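Local coordinates for protein putative beta-glucosidase (Bifidobacterium adolescentis, PDB 5WAB) that hydrolyses beta-glucosidic linkages as a family 3 glycoside hydrolase and may also release terminal alpha-L-arabinopyranosyl groups from ginsenoside Rb2, at residues H207-R220 against A235-N248. Numbering follows the deposited sequence.
Sequences HSAQNRWLLTDVLR and ADHDRVASLNAGLN
Thr-216, Arg-212 and Arg-220 grip oxygens at the C-terminal end of helix 239-245 and in the turn after it. Thr-216 OG1 donates to Ala-245 O at 2.6 Å, from above the carbonyl plane. Its hydroxyl lies beside its own backbone N (chi1 -59°), and this turns it to that oxygen. Arg-212 CA adds a CH...O contact to Ala-245 O at 3.4 Å. The extended chain of Arg-212 brings NH1 to Asn-244 O in a weak bond. Gly-246 O and Asn-248 OD1 sit at the edge of the Arg-220 guanidinium, near its plane. Arg-220 NH1 donates to Gly-246 O at 3.0 Å, tilted from that plane, and weakly to Leu-215 O. Arg-220 NH2 bonds weakly to Gly-246 O (3.3 Å) and to Asn-248 OD1, which also accepts from Val-229 N. An alanine in place of Arg-220 would probably cost Gly-246 O its guanidinium donors and leave Asn-248 OD1 with the Val-229 bond. Gly-246 closes a Schellman motif at positive phi, and a CB there would clash with Thr-216 OG1. Before helix 212-220, Gln-210 C packs on Ala-245 CB at 3.4 Å. Buried Ser-242 OG has Asp-236 OD1 and Asp-238 O as possible acceptors. The edge of the His-237 ring points at the face of His-207 in a T-shaped pair, planes 83° apart. His-207 ND1 bonds to Tyr-200 O. Helices 212-220 and 239-245 run 17° from parallel in the TIM-barrel-type N-terminal domain, where Leu-215 and Leu-219 pack on Val-229 of strand 228-230. The chemistry implies that Ala-245 O and Gly-246 O each gain a side-chain donor from helix 212-222, with a weak bond to Asn-244 O.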
ATOM      1  N   HIS A 207     -14.615  18.055   5.068  1.00 18.41           N
ATOM      2  CA  HIS A 207     -14.092  16.909   5.800  1.00 18.04           C
ATOM      3  C   HIS A 207     -14.724  15.630   5.262  1.00 18.42           C
ATOM      4  O   HIS A 207     -15.905  15.606   4.905  1.00 18.79           O
ATOM      5  CB  HIS A 207     -14.391  17.040   7.292  1.00 19.02           C
ATOM      6  CG  HIS A 207     -13.376  17.836   8.055  1.00 22.78           C
ATOM      7  ND1 HIS A 207     -12.082  17.406   8.252  1.00 21.43           N
ATOM      8  CD2 HIS A 207     -13.472  19.035   8.677  1.00 22.44           C
ATOM      9  CE1 HIS A 207     -11.423  18.305   8.961  1.00 22.48           C
ATOM     10  NE2 HIS A 207     -12.244  19.305   9.229  1.00 23.26           N
ATOM     11  N   SER A 208     -13.932  14.559   5.205  1.00 17.43           N
ATOM     12  CA  SER A 208     -14.435  13.324   4.613  1.00 18.98           C
ATOM     13  C   SER A 208     -15.627  12.774   5.391  1.00 18.66           C
ATOM     14  O   SER A 208     -16.549  12.209   4.790  1.00 16.09           O
ATOM     15  CB  SER A 208     -13.315  12.283   4.531  1.00 20.04           C
ATOM     16  OG  SER A 208     -12.208  12.772   3.780  1.00 20.90           O
ATOM     17  N   ALA A 209     -15.639  12.945   6.716  1.00 18.41           N
ATOM     18  CA  ALA A 209     -16.728  12.424   7.534  1.00 18.62           C
ATOM     19  C   ALA A 209     -18.057  13.090   7.225  1.00 18.97           C
ATOM     20  O   ALA A 209     -19.108  12.565   7.608  1.00 19.04           O
ATOM     21  CB  ALA A 209     -16.393  12.603   9.017  1.00 19.93           C
ATOM     22  N   GLN A 210     -18.022  14.198   6.494  1.00 20.24           N
ATOM     23  CA  GLN A 210     -19.154  15.075   6.245  1.00 19.96           C
ATOM     24  C   GLN A 210     -19.416  15.235   4.753  1.00 18.50           C
ATOM     25  O   GLN A 210     -20.263  16.040   4.358  1.00 23.72           O
ATOM     26  CB  GLN A 210     -18.839  16.423   6.899  1.00 21.88           C
ATOM     27  CG  GLN A 210     -19.943  17.423   7.060  1.00 23.87           C
ATOM     28  CD  GLN A 210     -19.479  18.574   7.919  1.00 24.35           C
ATOM     29  OE1 GLN A 210     -18.733  18.372   8.869  1.00 25.46           O
ATOM     30  NE2 GLN A 210     -19.890  19.786   7.577  1.00 25.31           N
ATOM     31  N   ASN A 211     -18.710  14.477   3.921  1.00 16.69           N
ATOM     32  CA  ASN A 211     -18.681  14.672   2.475  1.00 19.54           C
ATOM     33  C   ASN A 211     -19.688  13.712   1.846  1.00 20.52           C
ATOM     34  O   ASN A 211     -19.386  12.536   1.628  1.00 20.77           O
ATOM     35  CB  ASN A 211     -17.268  14.435   1.949  1.00 18.89           C
ATOM     36  CG  ASN A 211     -17.045  15.004   0.562  1.00 18.65           C
ATOM     37  OD1 ASN A 211     -17.985  15.162  -0.222  1.00 19.64           O
ATOM     38  ND2 ASN A 211     -15.785  15.290   0.241  1.00 16.50           N
ATOM     39  N   ARG A 212     -20.888  14.214   1.552  1.00 21.96           N
ATOM     40  CA  ARG A 212     -21.914  13.349   0.978  1.00 25.53           C
ATOM     41  C   ARG A 212     -21.536  12.896  -0.427  1.00 23.47           C
ATOM     42  O   ARG A 212     -21.814  11.753  -0.814  1.00 23.91           O
ATOM     43  CB  ARG A 212     -23.265  14.066   0.955  1.00 30.06           C
ATOM     44  CG  ARG A 212     -24.378  13.222   0.372  1.00 32.77           C
ATOM     45  CD  ARG A 212     -25.731  13.848   0.620  1.00 37.05           C
ATOM     46  NE  ARG A 212     -26.790  13.096  -0.039  1.00 41.26           N
ATOM     47  CZ  ARG A 212     -27.379  12.019   0.482  1.00 43.96           C
ATOM     48  NH1 ARG A 212     -27.011  11.563   1.676  1.00 43.09           N
ATOM     49  NH2 ARG A 212     -28.342  11.395  -0.187  1.00 46.86           N
ATOM     50  N   TRP A 213     -20.912  13.778  -1.209  1.00 21.23           N
ATOM     51  CA  TRP A 213     -20.439  13.377  -2.526  1.00 20.34           C
ATOM     52  C   TRP A 213     -19.484  12.199  -2.423  1.00 18.05           C
ATOM     53  O   TRP A 213     -19.586  11.233  -3.188  1.00 15.58           O
ATOM     54  CB  TRP A 213     -19.766  14.557  -3.226  1.00 20.80           C
ATOM     55  CG  TRP A 213     -19.117  14.186  -4.518  1.00 22.02           C
ATOM     56  CD1 TRP A 213     -19.738  13.986  -5.715  1.00 23.97           C
ATOM     57  CD2 TRP A 213     -17.719  13.974  -4.750  1.00 21.57           C
ATOM     58  NE1 TRP A 213     -18.815  13.663  -6.678  1.00 24.14           N
ATOM     59  CE2 TRP A 213     -17.567  13.654  -6.111  1.00 22.62           C
ATOM     60  CE3 TRP A 213     -16.583  14.030  -3.939  1.00 21.46           C
ATOM     61  CZ2 TRP A 213     -16.322  13.386  -6.680  1.00 21.22           C
ATOM     62  CZ3 TRP A 213     -15.350  13.764  -4.505  1.00 20.96           C
ATOM     63  CH2 TRP A 213     -15.229  13.443  -5.860  1.00 20.49           C
ATOM     64  N   LEU A 214     -18.562  12.252  -1.465  1.00 15.64           N
ATOM     65  CA  LEU A 214     -17.583  11.184  -1.326  1.00 16.33           C
ATOM     66  C   LEU A 214     -18.239   9.905  -0.819  1.00 17.18           C
ATOM     67  O   LEU A 214     -18.133   8.847  -1.452  1.00 18.82           O
ATOM     68  CB  LEU A 214     -16.461  11.641  -0.387  1.00 16.64           C
ATOM     69  CG  LEU A 214     -15.273  10.697  -0.212  1.00 17.57           C
ATOM     70  CD1 LEU A 214     -14.474  10.617  -1.508  1.00 17.33           C
ATOM     71  CD2 LEU A 214     -14.390  11.160   0.942  1.00 17.35           C
ATOM     72  N   LEU A 215     -18.952   9.991   0.310  1.00 17.66           N
ATOM     73  CA  LEU A 215     -19.457   8.807   0.996  1.00 15.79           C
ATOM     74  C   LEU A 215     -20.721   8.231   0.366  1.00 18.78           C
ATOM     75  O   LEU A 215     -21.047   7.067   0.625  1.00 19.47           O
ATOM     76  CB  LEU A 215     -19.732   9.131   2.464  1.00 16.77           C
ATOM     77  CG  LEU A 215     -18.582   9.658   3.328  1.00 17.83           C
ATOM     78  CD1 LEU A 215     -19.024   9.790   4.789  1.00 15.31           C
ATOM     79  CD2 LEU A 215     -17.365   8.753   3.211  1.00 15.80           C
ATOM     80  N   THR A 216     -21.447   9.007  -0.443  1.00 18.76           N
ATOM     81  CA  THR A 216     -22.710   8.536  -0.998  1.00 20.10           C
ATOM     82  C   THR A 216     -22.720   8.595  -2.517  1.00 22.30           C
ATOM     83  O   THR A 216     -22.928   7.561  -3.158  1.00 22.29           O
ATOM     84  CB  THR A 216     -23.881   9.348  -0.422  1.00 21.47           C
ATOM     85  OG1 THR A 216     -23.893   9.226   1.005  1.00 18.26           O
ATOM     86  CG2 THR A 216     -25.216   8.830  -0.973  1.00 18.41           C
ATOM     87  N   ASP A 217     -22.489   9.769  -3.114  1.00 23.21           N
ATOM     88  CA  ASP A 217     -22.524   9.896  -4.571  1.00 24.35           C
ATOM     89  C   ASP A 217     -21.525   8.955  -5.234  1.00 24.16           C
ATOM     90  O   ASP A 217     -21.886   8.175  -6.122  1.00 25.13           O
ATOM     91  CB  ASP A 217     -22.238  11.340  -4.985  1.00 24.73           C
ATOM     92  CG  ASP A 217     -23.301  12.302  -4.508  1.00 26.11           C
ATOM     93  OD1 ASP A 217     -24.275  11.836  -3.892  1.00 27.05           O
ATOM     94  OD2 ASP A 217     -23.167  13.522  -4.746  1.00 27.47           O
ATOM     95  N   VAL A 218     -20.261   9.024  -4.824  1.00 22.54           N
ATOM     96  CA  VAL A 218     -19.225   8.192  -5.431  1.00 22.68           C
ATOM     97  C   VAL A 218     -19.261   6.780  -4.865  1.00 20.54           C
ATOM     98  O   VAL A 218     -19.464   5.801  -5.593  1.00 20.53           O
ATOM     99  CB  VAL A 218     -17.834   8.820  -5.221  1.00 23.45           C
ATOM    100  CG1 VAL A 218     -16.759   7.837  -5.644  1.00 22.93           C
ATOM    101  CG2 VAL A 218     -17.704  10.134  -5.982  1.00 24.13           C
ATOM    102  N   LEU A 219     -19.070   6.664  -3.551  1.00 19.05           N
ATOM    103  CA  LEU A 219     -18.821   5.364  -2.937  1.00 18.91           C
ATOM    104  C   LEU A 219     -19.982   4.400  -3.163  1.00 19.94           C
ATOM    105  O   LEU A 219     -19.777   3.246  -3.563  1.00 19.26           O
ATOM    106  CB  LEU A 219     -18.541   5.555  -1.444  1.00 18.85           C
ATOM    107  CG  LEU A 219     -18.251   4.321  -0.592  1.00 18.52           C
ATOM    108  CD1 LEU A 219     -17.016   3.585  -1.096  1.00 18.03           C
ATOM    109  CD2 LEU A 219     -18.084   4.723   0.861  1.00 18.52           C
ATOM    110  N   ARG A 220     -21.216   4.867  -2.963  1.00 19.94           N
ATOM    111  CA  ARG A 220     -22.378   3.986  -3.014  1.00 20.98           C
ATOM    112  C   ARG A 220     -23.151   4.065  -4.325  1.00 22.02           C
ATOM    113  O   ARG A 220     -23.413   3.030  -4.944  1.00 23.40           O
ATOM    114  CB  ARG A 220     -23.315   4.299  -1.843  1.00 21.10           C
ATOM    115  CG  ARG A 220     -22.739   3.925  -0.486  1.00 20.06           C
ATOM    116  CD  ARG A 220     -23.630   4.420   0.613  1.00 20.50           C
ATOM    117  NE  ARG A 220     -23.331   3.814   1.901  1.00 20.24           N
ATOM    118  CZ  ARG A 220     -22.675   4.438   2.871  1.00 19.67           C
ATOM    119  NH1 ARG A 220     -22.230   5.674   2.673  1.00 19.77           N
ATOM    120  NH2 ARG A 220     -22.459   3.829   4.030  1.00 18.88           N
ATOM    121  N   ALA A 235     -12.795  12.086  13.881  1.00 27.17           N
ATOM    122  CA  ALA A 235     -13.033  12.708  12.582  1.00 25.93           C
ATOM    123  C   ALA A 235     -14.470  13.177  12.391  1.00 26.19           C
ATOM    124  O   ALA A 235     -14.731  13.959  11.471  1.00 26.24           O
ATOM    125  CB  ALA A 235     -12.662  11.742  11.458  1.00 24.40           C
ATOM    126  N   ASP A 236     -15.402  12.716  13.222  1.00 26.60           N
ATOM    127  CA  ASP A 236     -16.800  13.119  13.134  1.00 27.37           C
ATOM    128  C   ASP A 236     -16.968  14.397  13.949  1.00 28.41           C
ATOM    129  O   ASP A 236     -16.909  14.368  15.183  1.00 29.01           O
ATOM    130  CB  ASP A 236     -17.712  12.004  13.642  1.00 27.86           C
ATOM    131  CG  ASP A 236     -19.182  12.264  13.355  1.00 27.93           C
ATOM    132  OD1 ASP A 236     -19.567  13.436  13.130  1.00 27.35           O
ATOM    133  OD2 ASP A 236     -19.961  11.284  13.362  1.00 28.72           O
ATOM    134  N   HIS A 237     -17.164  15.520  13.260  1.00 28.25           N
ATOM    135  CA  HIS A 237     -17.280  16.815  13.920  1.00 30.17           C
ATOM    136  C   HIS A 237     -18.717  17.286  14.077  1.00 29.03           C
ATOM    137  O   HIS A 237     -19.013  18.031  15.015  1.00 28.73           O
ATOM    138  CB  HIS A 237     -16.492  17.871  13.138  1.00 32.18           C
ATOM    139  CG  HIS A 237     -15.021  17.600  13.083  1.00 34.47           C
ATOM    140  ND1 HIS A 237     -14.393  16.730  13.947  1.00 35.05           N
ATOM    141  CD2 HIS A 237     -14.062  18.051  12.239  1.00 35.31           C
ATOM    142  CE1 HIS A 237     -13.107  16.675  13.654  1.00 35.71           C
ATOM    143  NE2 HIS A 237     -12.881  17.465  12.620  1.00 35.86           N
ATOM    144  N   ASP A 238     -19.602  16.881  13.169  1.00 27.99           N
ATOM    145  CA  ASP A 238     -21.017  17.238  13.196  1.00 27.12           C
ATOM    146  C   ASP A 238     -21.819  15.950  13.083  1.00 25.67           C
ATOM    147  O   ASP A 238     -21.884  15.358  12.001  1.00 25.94           O
ATOM    148  CB  ASP A 238     -21.361  18.198  12.054  1.00 26.11           C
ATOM    149  CG  ASP A 238     -22.670  18.928  12.267  1.00 26.26           C
ATOM    150  OD1 ASP A 238     -23.584  18.367  12.909  1.00 26.72           O
ATOM    151  OD2 ASP A 238     -22.787  20.070  11.780  1.00 27.28           O
ATOM    152  N   ARG A 239     -22.432  15.522  14.191  1.00 24.54           N
ATOM    153  CA  ARG A 239     -23.141  14.245  14.203  1.00 22.25           C
ATOM    154  C   ARG A 239     -24.206  14.196  13.117  1.00 21.20           C
ATOM    155  O   ARG A 239     -24.299  13.218  12.367  1.00 21.71           O
ATOM    156  CB  ARG A 239     -23.766  14.000  15.574  1.00 23.47           C
ATOM    157  CG  ARG A 239     -22.780  13.644  16.676  1.00 24.37           C
ATOM    158  CD  ARG A 239     -21.999  12.374  16.366  1.00 23.16           C
ATOM    159  NE  ARG A 239     -22.852  11.247  15.992  1.00 22.25           N
ATOM    160  CZ  ARG A 239     -23.449  10.429  16.855  1.00 22.87           C
ATOM    161  NH1 ARG A 239     -23.311  10.615  18.161  1.00 23.79           N
ATOM    162  NH2 ARG A 239     -24.199   9.423  16.412  1.00 21.69           N
ATOM    163  N   VAL A 240     -25.031  15.239  13.022  1.00 21.50           N
ATOM    164  CA  VAL A 240     -26.118  15.233  12.051  1.00 19.24           C
ATOM    165  C   VAL A 240     -25.570  15.307  10.633  1.00 19.16           C
ATOM    166  O   VAL A 240     -26.003  14.558   9.745  1.00 19.09           O
ATOM    167  CB  VAL A 240     -27.099  16.387  12.338  1.00 18.28           C
ATOM    168  CG1 VAL A 240     -28.237  16.386  11.333  1.00 16.75           C
ATOM    169  CG2 VAL A 240     -27.630  16.277  13.742  1.00 18.25           C
ATOM    170  N   ALA A 241     -24.592  16.186  10.400  1.00 19.76           N
ATOM    171  CA  ALA A 241     -24.043  16.339   9.056  1.00 19.82           C
ATOM    172  C   ALA A 241     -23.366  15.060   8.582  1.00 19.01           C
ATOM    173  O   ALA A 241     -23.527  14.659   7.422  1.00 17.98           O
ATOM    174  CB  ALA A 241     -23.066  17.511   9.016  1.00 21.54           C
ATOM    175  N   SER A 242     -22.618  14.397   9.467  1.00 18.95           N
ATOM    176  CA  SER A 242     -21.943  13.159   9.084  1.00 19.52           C
ATOM    177  C   SER A 242     -22.943  12.070   8.726  1.00 18.91           C
ATOM    178  O   SER A 242     -22.769  11.365   7.726  1.00 17.81           O
ATOM    179  CB  SER A 242     -21.017  12.687  10.207  1.00 20.22           C
ATOM    180  OG  SER A 242     -19.959  13.605  10.418  1.00 21.08           O
ATOM    181  N   LEU A 243     -23.995  11.911   9.532  1.00 18.72           N
ATOM    182  CA  LEU A 243     -24.985  10.884   9.243  1.00 19.23           C
ATOM    183  C   LEU A 243     -25.662  11.137   7.904  1.00 19.98           C
ATOM    184  O   LEU A 243     -25.873  10.204   7.119  1.00 19.76           O
ATOM    185  CB  LEU A 243     -26.033  10.823  10.352  1.00 23.60           C
ATOM    186  CG  LEU A 243     -26.878   9.550  10.284  1.00 24.39           C
ATOM    187  CD1 LEU A 243     -26.254   8.442  11.131  1.00 25.45           C
ATOM    188  CD2 LEU A 243     -28.314   9.812  10.676  1.00 25.27           C
ATOM    189  N   ASN A 244     -26.005  12.399   7.621  1.00 20.36           N
ATOM    190  CA  ASN A 244     -26.638  12.725   6.349  1.00 18.69           C
ATOM    191  C   ASN A 244     -25.686  12.521   5.183  1.00 18.20           C
ATOM    192  O   ASN A 244     -26.128  12.229   4.069  1.00 20.76           O
ATOM    193  CB  ASN A 244     -27.159  14.160   6.370  1.00 18.54           C
ATOM    194  CG  ASN A 244     -28.463  14.298   7.137  1.00 18.96           C
ATOM    195  OD1 ASN A 244     -29.229  13.341   7.257  1.00 20.43           O
ATOM    196  ND2 ASN A 244     -28.723  15.493   7.661  1.00 18.63           N
ATOM    197  N   ALA A 245     -24.383  12.656   5.414  1.00 16.78           N
ATOM    198  CA  ALA A 245     -23.425  12.441   4.339  1.00 17.68           C
ATOM    199  C   ALA A 245     -23.250  10.965   4.011  1.00 17.68           C
ATOM    200  O   ALA A 245     -22.797  10.640   2.908  1.00 17.03           O
ATOM    201  CB  ALA A 245     -22.071  13.054   4.706  1.00 17.69           C
ATOM    202  N   GLY A 246     -23.595  10.071   4.935  1.00 13.33           N
ATOM    203  CA  GLY A 246     -23.451   8.649   4.700  1.00 14.37           C
ATOM    204  C   GLY A 246     -22.503   7.952   5.657  1.00 15.63           C
ATOM    205  O   GLY A 246     -22.140   6.790   5.447  1.00 15.67           O
ATOM    206  N   LEU A 247     -22.112   8.640   6.726  1.00 16.39           N
ATOM    207  CA  LEU A 247     -21.273   8.050   7.763  1.00 17.74           C
ATOM    208  C   LEU A 247     -22.152   7.257   8.725  1.00 20.94           C
ATOM    209  O   LEU A 247     -22.987   7.830   9.434  1.00 25.84           O
ATOM    210  CB  LEU A 247     -20.504   9.130   8.513  1.00 16.36           C
ATOM    211  CG  LEU A 247     -19.440   8.564   9.449  1.00 17.45           C
ATOM    212  CD1 LEU A 247     -18.092   8.489   8.729  1.00 15.09           C
ATOM    213  CD2 LEU A 247     -19.359   9.388  10.720  1.00 18.86           C
ATOM    214  N   ASN A 248     -21.976   5.939   8.750  1.00 17.72           N
ATOM    215  CA  ASN A 248     -22.812   5.111   9.610  1.00 16.03           C
ATOM    216  C   ASN A 248     -22.420   5.202  11.077  1.00 18.51           C
ATOM    217  O   ASN A 248     -23.292   5.143  11.950  1.00 21.67           O
ATOM    218  CB  ASN A 248     -22.748   3.658   9.159  1.00 14.93           C
ATOM    219  CG  ASN A 248     -23.156   3.488   7.719  1.00 15.59           C
ATOM    220  OD1 ASN A 248     -22.406   3.836   6.803  1.00 15.37           O
ATOM    221  ND2 ASN A 248     -24.356   2.965   7.503  1.00 15.46           N
TER
HETATM  222  O   HOH W   1     -20.091  21.570  10.379  1.00 29.91           O